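Local coordinates for protein putative nucleotide-diphospho-sugar transferase (PDB 3CGX) that is a putative nucleotide-diphospho-sugar transferase with a GT-A-type fold that probably moves a sugar from an activated nucleotide donor to an acceptor, at residues V11-P16 with K70-P75; I56-V59 with L65-K68; G17-R22 with M34-F39; Q41-G46 with S111-Y116. All blocks are in the same frame, centred on the assembly; numbering follows the deposited sequence.

Interaction 1. Residues V11-P16 with K70-P75; sequences VKYPEP and KAWLGP
Pro14 lies over one face of the indole of Trp72. This is the tight part of the contact. Pro14 CG sits 3.9 Å from the centroid of the Trp72 six-membered ring and only 18° off the ring normal, a CH-pi contact. Pro14 CD is closer still to a single ring atom, 3.3 Å from Trp72 CZ3. The two side chains approach head on. Trp72 holds its CG anti to the backbone N (chi1 171°), and this carries the indole off the helix toward the proline. Leu73 CG lies against the opposite face of the indole, so the ring is held between the two residues.

Tyr13 makes the looser part. Its ring slides past the indole with the planes at 76°, and the centroids are 5.5 Å apart. The nearest atoms are Tyr13 CE1 and Trp72 CE3, at 3.9 Å. The flanking Pro16, Ala71 and Pro75 are exposed in the isolated chain.

Trp72 NE1 bonds to Gln41 OE1 and Tyr13 OH to Arg37 NH2. Arg37 also makes a cation-pi contact with the indole. Pro14 is the centre of an inverse gamma turn, which bends the chain just after strand 5-11. The contact thus ties the loop between strand 5-11 and helix 21-27 to the last turn of helix 65-73, with helix 29-47 packed alongside through Arg37, Val40 and Gln41.

Interaction 2. Residues I56-V59 with L65-K68; sequences ICYV and LPEK
Tyr58 and Leu65 meet in the first half of a beta-alpha-beta unit. Strand 53-58 leads by a short loop into helix 65-73, and strand 78-81 follows beside the first strand. Tyr58 gives the largest share of the buried surface, then Leu65, then Pro66.

Tyr58 points from the strand toward the helix. Its CG stands between the backbone N and the carbonyl carbon (chi1 62°), which turns the ring toward the start of the helix. There it runs past Leu65 in the opposite direction. The CE1 atom of Tyr58 is 3.9 Å from Leu65 CD1, and Leu65 CB is as near to the same ring atom. Leu65 CD1 also reaches the backbone next to the tyrosine, 3.7 Å from Val59 O. The methyl therefore lies between the tyrosine ring and the carbonyl of Val59.

Other residues hold the same side chains. Phe69, one turn further along the helix, stacks on the Tyr58 ring, and Leu65 also touches Tyr13. The contact is apolar packing of a helix start on its own sheet. At its outer edge the exposed Pro66 crosses Tyr58 at about a right angle, with Pro66 CG 3.5 Å from Tyr58 OH.

Interaction 3. Residues G17-R22 with M34-F39; sequences GKVKTR and MLYRHF
Val19 and Lys20 both pack against Tyr36, each crossing it at about a right angle. Val19 brings its CG2 to 4.0 Å from Tyr36 CD2. Lys20 lies nearer the root of the tyrosine, with its CG 3.8 Å from Tyr36 CB. The lysine chain bends at its second torsion (chi2 -55°) and then extends, so CE passes Tyr36 CD1 at 4.2 Å. The same CE comes to 4.5 Å from Phe39 CE2. The aliphatic part of Lys20 is thus used as packing, and the amine is carried beyond it.

The next shell fixes the polar ends. Lys20 NZ forms a salt bridge with Asp112 and a hydrogen bond with Val192 O. Tyr36 OH bonds to Ser111 OG and to the backbone N of Lys12, which limits how the ring can move. Lys20 takes the N-cap position of helix 21-27 with positive phi, a sharp turn of the chain into that helix.

A bound imidazole, probably from the crystallisation liquor, has its nearest atom about 3 Å from the Tyr36 side chain. A lysine-rich loop after the first strand, beside Asp112 in the loop that follows strand 105-109, is consistent with the nucleotide-sugar site of GT-A enzymes.

Interaction 4. Residues Q41-G46 with S111-Y116; sequences QDMLQG and SDIPDY
Met43, a selenomethionine in this crystal, reaches from its helix into the loop 111-116 and carries nearly the whole contact. From CB the chain turns so that CG lies anti to the carbonyl carbon (chi1 -65°). CG meets Pro114 first, at 3.7 Å from Pro114 CA. The next torsion is fully extended and pushes SE deeper. There SE lies 3.7 Å from Ser111 CA and 3.8 Å from Ile113 O. The bend at the last torsion (chi3 73°) swings the terminal CE onto Ile113, where it sits 3.7 Å from Ile113 CG1. The side chain therefore touches three loop residues in turn, largely along their backbone.

A type I beta turn runs from Ile113 to Tyr116 and is closed by Tyr116 N bonding to Ile113 O, 2.9 Å apart. That carbonyl oxygen is thus both a turn acceptor and a packing surface for the selenomethionine. The backbones come close, with Met43 CA 5.8 Å from Pro114 CA. Ser111 O is buried by the contact and has no partner in the model, which probably carries some cost.

Ser111 OG bonds to Phe10 O, and Met43 touches Phe9. Helix 29-47 thus packs at once on strand 5-11 and on the loop that leads from strand 105-109 to helix 118-127.

Overall arrangement
Interactions 3 and 4 are buried and share helix 29-47. Interactions 1 and 2 are partly buried, with centres 6 Å apart, and share helix 65-73. None of the four has a hydrogen bond between its own segments. Their packing differs: aromatic and proline in interaction 1, tyrosine with leucine and proline in interaction 2, valine and lysine methylenes on tyrosine in interaction 3, and a selenomethionine on backbone in interaction 4. Polar bonds instead link one contact to another. Backbone bonds of Val11 with Cys57 and Val59 join interactions 1 and 2, and Lys12 NZ to Lys18 O joins 1 and 3. Interactions 2 and 4 meet only by packing of Ile56 on Leu44.

Interaction 1. Residues V11-P16 with K70-P75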
# COMPACT_ATOMS: atom_id res chain seq x y z
N VAL A 11 -0.91 -3.58 5.49
CA VAL A 11 0.02 -3.10 6.51
C VAL A 11 0.62 -4.27 7.31
O VAL A 11 0.16 -5.39 7.25
CB VAL A 11 -0.72 -2.11 7.50
CG1 VAL A 11 -1.33 -0.88 6.76
CG2 VAL A 11 -1.82 -2.85 8.36
N LYS A 12 1.70 -3.99 7.99
CA LYS A 12 2.28 -4.86 9.03
C LYS A 12 2.50 -4.04 10.33
O LYS A 12 2.83 -2.85 10.29
CB LYS A 12 3.60 -5.46 8.56
CG LYS A 12 4.21 -6.47 9.50
CD LYS A 12 5.35 -7.24 8.89
CE LYS A 12 5.95 -8.23 9.91
NZ LYS A 12 7.09 -8.91 9.29
N TYR A 13 2.30 -4.70 11.48
CA TYR A 13 2.52 -4.02 12.75
C TYR A 13 4.00 -3.59 12.76
O TYR A 13 4.88 -4.39 12.49
CB TYR A 13 2.16 -4.85 13.99
CG TYR A 13 2.13 -3.94 15.17
CD1 TYR A 13 0.99 -3.21 15.47
CD2 TYR A 13 3.29 -3.73 15.95
CE1 TYR A 13 0.96 -2.28 16.53
CE2 TYR A 13 3.28 -2.80 17.01
CZ TYR A 13 2.11 -2.07 17.28
OH TYR A 13 2.06 -1.13 18.29
N PRO A 14 4.28 -2.29 13.04
CA PRO A 14 5.64 -1.71 12.94
C PRO A 14 6.57 -2.03 14.13
O PRO A 14 7.02 -1.13 14.85
CB PRO A 14 5.38 -0.23 12.83
CG PRO A 14 4.10 -0.05 13.68
CD PRO A 14 3.28 -1.27 13.41
N GLU A 15 6.84 -3.31 14.30
CA GLU A 15 7.74 -3.77 15.36
C GLU A 15 9.19 -3.73 14.91
O GLU A 15 9.50 -4.26 13.83
CB GLU A 15 7.43 -5.21 15.71
CG GLU A 15 8.19 -5.68 16.90
CD GLU A 15 7.85 -7.12 17.25
OE1 GLU A 15 6.81 -7.64 16.76
OE2 GLU A 15 8.64 -7.73 17.99
N PRO A 16 10.08 -3.12 15.72
CA PRO A 16 11.49 -3.09 15.29
C PRO A 16 12.03 -4.47 14.98
O PRO A 16 11.79 -5.46 15.71
CB PRO A 16 12.21 -2.39 16.48
CG PRO A 16 11.16 -1.57 17.08
CD PRO A 16 9.89 -2.36 16.97
N LYS A 70 -5.78 -1.78 17.40
CA LYS A 70 -6.77 -0.82 17.93
C LYS A 70 -6.08 0.26 18.76
O LYS A 70 -6.39 1.46 18.66
CB LYS A 70 -7.90 -1.53 18.73
CG LYS A 70 -8.61 -2.58 17.91
CD LYS A 70 -9.97 -3.07 18.39
CE LYS A 70 -10.28 -2.92 19.84
NZ LYS A 70 -11.39 -3.91 20.22
N ALA A 71 -5.13 -0.15 19.59
CA ALA A 71 -4.42 0.79 20.46
C ALA A 71 -3.56 1.76 19.66
O ALA A 71 -3.30 2.88 20.08
CB ALA A 71 -3.58 0.05 21.53
N TRP A 72 -3.13 1.32 18.49
CA TRP A 72 -2.24 2.14 17.65
C TRP A 72 -3.02 3.11 16.75
O TRP A 72 -2.88 4.33 16.87
CB TRP A 72 -1.33 1.24 16.80
CG TRP A 72 -0.53 1.98 15.73
CD1 TRP A 72 -0.09 3.26 15.78
CD2 TRP A 72 -0.08 1.46 14.48
NE1 TRP A 72 0.60 3.59 14.64
CE2 TRP A 72 0.62 2.50 13.82
CE3 TRP A 72 -0.22 0.22 13.85
CZ2 TRP A 72 1.19 2.34 12.57
CZ3 TRP A 72 0.33 0.05 12.60
CH2 TRP A 72 1.03 1.10 11.96
N LEU A 73 -3.85 2.54 15.89
CA LEU A 73 -4.64 3.30 14.88
C LEU A 73 -6.06 3.67 15.32
O LEU A 73 -6.68 4.52 14.71
CB LEU A 73 -4.64 2.55 13.55
CG LEU A 73 -3.23 2.33 12.99
CD1 LEU A 73 -3.25 1.40 11.79
CD2 LEU A 73 -2.61 3.69 12.60
N GLY A 74 -6.55 3.10 16.40
CA GLY A 74 -7.86 3.48 16.93
C GLY A 74 -8.88 2.37 16.85
O GLY A 74 -8.88 1.60 15.89
N PRO A 75 -9.78 2.33 17.82
CA PRO A 75 -10.74 1.26 17.89
C PRO A 75 -11.90 1.38 16.90
O PRO A 75 -12.70 0.45 16.79
CB PRO A 75 -11.26 1.35 19.33
CG PRO A 75 -11.18 2.85 19.63
CD PRO A 75 -9.97 3.32 18.90

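Interaction 2. Residues I56-V59 with L65-K68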
# COMPACT_ATOMS: atom_id res chain seq x y z
N ILE A 56 -8.43 -2.27 7.00
CA ILE A 56 -7.02 -2.35 7.26
C ILE A 56 -6.65 -3.82 7.44
O ILE A 56 -7.09 -4.50 8.38
CB ILE A 56 -6.62 -1.51 8.50
CG1 ILE A 56 -6.97 -0.02 8.30
CG2 ILE A 56 -5.12 -1.71 8.83
CD1 ILE A 56 -6.91 0.80 9.60
N CYS A 57 -5.87 -4.32 6.49
CA CYS A 57 -5.53 -5.75 6.39
C CYS A 57 -4.08 -5.99 6.74
O CYS A 57 -3.19 -5.57 5.99
CB CYS A 57 -5.83 -6.26 4.97
SG CYS A 57 -7.51 -6.03 4.41
N TYR A 58 -3.85 -6.63 7.89
CA TYR A 58 -2.53 -6.79 8.44
C TYR A 58 -1.91 -8.18 8.31
O TYR A 58 -2.55 -9.24 8.34
CB TYR A 58 -2.53 -6.37 9.91
CG TYR A 58 -3.42 -7.15 10.84
CD1 TYR A 58 -3.00 -8.33 11.41
CD2 TYR A 58 -4.71 -6.67 11.20
CE1 TYR A 58 -3.79 -8.98 12.28
CE2 TYR A 58 -5.50 -7.36 12.05
CZ TYR A 58 -5.04 -8.51 12.59
OH TYR A 58 -5.83 -9.21 13.48
N VAL A 59 -0.60 -8.14 8.13
CA VAL A 59 0.18 -9.32 8.03
C VAL A 59 -0.07 -10.14 9.30
O VAL A 59 0.04 -9.60 10.43
CB VAL A 59 1.67 -9.01 7.84
CG1 VAL A 59 2.56 -10.26 7.97
CG2 VAL A 59 1.91 -8.32 6.45
N LEU A 65 -2.27 -9.17 18.16
CA LEU A 65 -2.33 -8.12 17.17
C LEU A 65 -3.63 -7.30 17.12
O LEU A 65 -3.55 -6.09 16.92
CB LEU A 65 -1.99 -8.64 15.76
CG LEU A 65 -0.49 -8.84 15.52
CD1 LEU A 65 -0.35 -9.46 14.13
CD2 LEU A 65 0.42 -7.55 15.66
N PRO A 66 -4.80 -7.94 17.25
CA PRO A 66 -6.03 -7.14 17.13
C PRO A 66 -6.09 -5.92 18.08
O PRO A 66 -6.36 -4.78 17.65
CB PRO A 66 -7.14 -8.16 17.36
CG PRO A 66 -6.56 -9.44 16.94
CD PRO A 66 -5.09 -9.38 17.30
N GLU A 67 -5.79 -6.12 19.34
CA GLU A 67 -5.84 -5.01 20.28
C GLU A 67 -4.62 -4.10 20.10
O GLU A 67 -4.67 -2.89 20.39
CB GLU A 67 -5.97 -5.53 21.72
CG GLU A 67 -7.30 -6.15 22.02
CD GLU A 67 -8.47 -5.18 21.89
OE1 GLU A 67 -8.29 -3.98 22.18
OE2 GLU A 67 -9.57 -5.63 21.48
N LYS A 68 -3.53 -4.64 19.57
CA LYS A 68 -2.32 -3.82 19.31
C LYS A 68 -2.65 -2.80 18.20
O LYS A 68 -2.36 -1.60 18.29
CB LYS A 68 -1.11 -4.67 18.92
CG LYS A 68 -0.34 -5.18 20.06
CD LYS A 68 0.83 -6.05 19.59
CE LYS A 68 1.93 -5.17 19.06
NZ LYS A 68 3.24 -5.86 19.01

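Interaction 3. Residues G17-R22 with M34-F39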
# COMPACT_ATOMS: atom_id res chain seq x y z
N GLY A 17 12.72 -4.55 13.85
CA GLY A 17 13.30 -5.79 13.37
C GLY A 17 12.37 -6.62 12.52
O GLY A 17 12.78 -7.57 11.89
N LYS A 18 11.09 -6.26 12.48
CA LYS A 18 10.11 -7.01 11.70
C LYS A 18 9.64 -6.26 10.47
O LYS A 18 8.92 -6.81 9.64
CB LYS A 18 8.90 -7.34 12.59
CG LYS A 18 9.23 -8.23 13.81
CD LYS A 18 8.02 -9.09 14.18
N VAL A 19 10.02 -4.98 10.37
CA VAL A 19 9.64 -4.16 9.22
C VAL A 19 10.86 -3.32 8.76
O VAL A 19 11.73 -2.98 9.54
CB VAL A 19 8.44 -3.20 9.50
CG1 VAL A 19 7.14 -3.99 9.82
CG2 VAL A 19 8.80 -2.13 10.62
N LYS A 20 10.92 -3.06 7.47
CA LYS A 20 11.94 -2.16 6.90
C LYS A 20 13.34 -2.48 7.38
O LYS A 20 14.13 -1.61 7.76
CB LYS A 20 11.58 -0.69 7.20
CG LYS A 20 10.24 -0.23 6.54
CD LYS A 20 10.23 -0.48 5.00
CE LYS A 20 9.09 0.12 4.26
NZ LYS A 20 9.01 -0.40 2.84
N THR A 21 13.68 -3.76 7.34
CA THR A 21 14.99 -4.17 7.82
C THR A 21 16.16 -3.71 6.93
O THR A 21 17.26 -3.45 7.42
CB THR A 21 15.06 -5.69 8.05
OG1 THR A 21 14.75 -6.35 6.82
CG2 THR A 21 14.11 -6.09 9.21
N ARG A 22 15.92 -3.60 5.64
CA ARG A 22 16.95 -3.08 4.75
C ARG A 22 17.28 -1.57 5.04
O ARG A 22 18.45 -1.15 5.06
CB ARG A 22 16.50 -3.24 3.31
CG ARG A 22 17.38 -2.54 2.35
CD ARG A 22 18.49 -3.38 1.91
NE ARG A 22 19.30 -2.75 0.87
CZ ARG A 22 19.00 -2.76 -0.42
NH1 ARG A 22 17.88 -3.34 -0.87
NH2 ARG A 22 19.81 -2.17 -1.28
N MSE A 34 9.93 3.22 13.19
CA MSE A 34 9.23 4.44 13.55
C MSE A 34 8.81 5.17 12.27
O MSE A 34 7.67 5.68 12.16
CB MSE A 34 10.11 5.37 14.42
CG MSE A 34 9.47 6.65 14.77
SE MSE A 34 7.93 6.38 15.99
CE MSE A 34 8.64 4.91 17.10
N LEU A 35 9.70 5.19 11.30
CA LEU A 35 9.39 5.80 9.99
C LEU A 35 8.19 5.10 9.34
O LEU A 35 7.25 5.77 8.88
CB LEU A 35 10.59 5.81 9.05
CG LEU A 35 11.66 6.83 9.36
CD1 LEU A 35 13.01 6.40 8.75
CD2 LEU A 35 11.18 8.28 8.86
N TYR A 36 8.23 3.78 9.33
CA TYR A 36 7.15 2.99 8.71
C TYR A 36 5.84 3.22 9.49
O TYR A 36 4.77 3.39 8.90
CB TYR A 36 7.54 1.49 8.57
CG TYR A 36 6.35 0.67 8.08
CD1 TYR A 36 5.87 0.83 6.78
CD2 TYR A 36 5.70 -0.23 8.93
CE1 TYR A 36 4.73 0.12 6.34
CE2 TYR A 36 4.59 -0.95 8.49
CZ TYR A 36 4.09 -0.76 7.21
OH TYR A 36 2.99 -1.43 6.75
N ARG A 37 5.94 3.29 10.81
CA ARG A 37 4.76 3.58 11.65
C ARG A 37 4.09 4.85 11.17
O ARG A 37 2.86 4.91 10.97
CB ARG A 37 5.18 3.65 13.11
CG ARG A 37 4.10 4.08 14.07
CD ARG A 37 4.66 4.26 15.48
NE ARG A 37 4.87 2.96 16.08
CZ ARG A 37 3.94 2.32 16.79
NH1 ARG A 37 2.78 2.90 17.02
NH2 ARG A 37 4.19 1.12 17.31
N HIS A 38 4.92 5.87 10.93
CA HIS A 38 4.41 7.15 10.44
C HIS A 38 3.92 7.12 8.99
O HIS A 38 2.99 7.89 8.66
CB HIS A 38 5.44 8.25 10.68
CG HIS A 38 5.47 8.67 12.12
ND1 HIS A 38 4.59 9.61 12.62
CD2 HIS A 38 6.14 8.16 13.18
CE1 HIS A 38 4.79 9.72 13.93
NE2 HIS A 38 5.71 8.85 14.29
N PHE A 39 4.51 6.26 8.16
CA PHE A 39 4.03 6.11 6.77
C PHE A 39 2.56 5.72 6.88
O PHE A 39 1.68 6.28 6.20
CB PHE A 39 4.71 4.99 6.02
CG PHE A 39 6.15 5.25 5.60
CD1 PHE A 39 6.88 6.33 6.06
CD2 PHE A 39 6.81 4.31 4.82
CE1 PHE A 39 8.21 6.49 5.70
CE2 PHE A 39 8.16 4.47 4.46
CZ PHE A 39 8.84 5.57 4.94

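Interaction 4. Residues Q41-G46 with S111-Y116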
# COMPACT_ATOMS: atom_id res chain seq x y z
N GLN A 41 0.33 5.79 9.51
CA GLN A 41 -0.50 6.85 10.10
C GLN A 41 -0.85 7.94 9.13
O GLN A 41 -2.00 8.37 9.05
CB GLN A 41 0.19 7.50 11.30
CG GLN A 41 0.23 6.57 12.46
CD GLN A 41 1.06 7.09 13.61
OE1 GLN A 41 1.49 6.30 14.43
NE2 GLN A 41 1.31 8.43 13.68
N ASP A 42 0.13 8.44 8.40
CA ASP A 42 -0.12 9.50 7.46
C ASP A 42 -1.04 9.06 6.33
O ASP A 42 -1.96 9.81 5.96
CB ASP A 42 1.18 10.05 6.85
CG ASP A 42 2.06 10.79 7.86
OD1 ASP A 42 1.57 11.09 8.95
OD2 ASP A 42 3.24 11.00 7.57
N MSE A 43 -0.80 7.88 5.77
CA MSE A 43 -1.66 7.38 4.68
C MSE A 43 -3.10 7.18 5.15
O MSE A 43 -4.04 7.55 4.44
CB MSE A 43 -1.10 6.10 4.06
CG MSE A 43 0.26 6.27 3.35
SE MSE A 43 0.86 4.64 2.59
CE MSE A 43 -0.41 4.56 1.08
N LEU A 44 -3.26 6.65 6.35
CA LEU A 44 -4.59 6.41 6.95
C LEU A 44 -5.39 7.69 7.11
O LEU A 44 -6.59 7.73 6.79
CB LEU A 44 -4.48 5.65 8.29
CG LEU A 44 -5.77 5.32 9.04
CD1 LEU A 44 -6.57 4.32 8.21
CD2 LEU A 44 -5.51 4.82 10.51
N GLN A 45 -4.72 8.75 7.54
CA GLN A 45 -5.35 10.04 7.69
C GLN A 45 -5.93 10.52 6.35
O GLN A 45 -7.06 11.02 6.30
CB GLN A 45 -4.34 11.04 8.27
CG GLN A 45 -4.87 12.43 8.45
CD GLN A 45 -3.90 13.30 9.22
OE1 GLN A 45 -2.68 13.05 9.25
NE2 GLN A 45 -4.43 14.31 9.87
N GLY A 46 -5.15 10.34 5.30
CA GLY A 46 -5.58 10.65 3.94
C GLY A 46 -6.70 9.73 3.41
O GLY A 46 -7.71 10.20 2.90
N SER A 111 1.47 -0.05 1.81
CA SER A 111 1.70 1.01 2.77
C SER A 111 3.13 1.55 2.75
O SER A 111 3.59 2.13 3.74
CB SER A 111 1.40 0.47 4.19
OG SER A 111 1.91 -0.82 4.38
N ASP A 112 3.78 1.40 1.60
CA ASP A 112 5.20 1.82 1.41
C ASP A 112 5.33 3.07 0.54
O ASP A 112 6.43 3.38 0.10
CB ASP A 112 6.00 0.68 0.73
CG ASP A 112 6.06 -0.56 1.58
OD1 ASP A 112 6.51 -0.48 2.75
OD2 ASP A 112 5.54 -1.59 1.13
N ILE A 113 4.22 3.78 0.36
CA ILE A 113 4.14 4.96 -0.50
C ILE A 113 3.50 6.14 0.21
O ILE A 113 2.43 6.66 -0.23
CB ILE A 113 3.37 4.61 -1.86
CG1 ILE A 113 2.03 3.92 -1.61
CG2 ILE A 113 4.28 3.78 -2.82
CD1 ILE A 113 1.15 3.90 -2.83
N PRO A 114 4.18 6.63 1.27
CA PRO A 114 3.55 7.56 2.19
C PRO A 114 3.15 8.88 1.59
O PRO A 114 2.28 9.54 2.11
CB PRO A 114 4.61 7.74 3.27
CG PRO A 114 5.89 7.46 2.59
CD PRO A 114 5.59 6.35 1.67
N ASP A 115 3.78 9.27 0.51
CA ASP A 115 3.47 10.56 -0.12
C ASP A 115 2.44 10.45 -1.25
O ASP A 115 2.27 11.38 -2.04
CB ASP A 115 4.71 11.27 -0.68
CG ASP A 115 5.43 10.47 -1.78
OD1 ASP A 115 5.34 9.22 -1.88
OD2 ASP A 115 6.17 11.13 -2.56
N TYR A 116 1.81 9.29 -1.38
CA TYR A 116 0.91 9.11 -2.49
C TYR A 116 -0.30 10.01 -2.31
O TYR A 116 -0.94 9.96 -1.27
CB TYR A 116 0.43 7.68 -2.58
CG TYR A 116 -0.21 7.35 -3.93
CD1 TYR A 116 0.59 7.15 -5.06
CD2 TYR A 116 -1.56 7.19 -4.06
CE1 TYR A 116 0.04 6.82 -6.29
CE2 TYR A 116 -2.12 6.85 -5.29
CZ TYR A 116 -1.32 6.68 -6.39
OH TYR A 116 -1.87 6.32 -7.62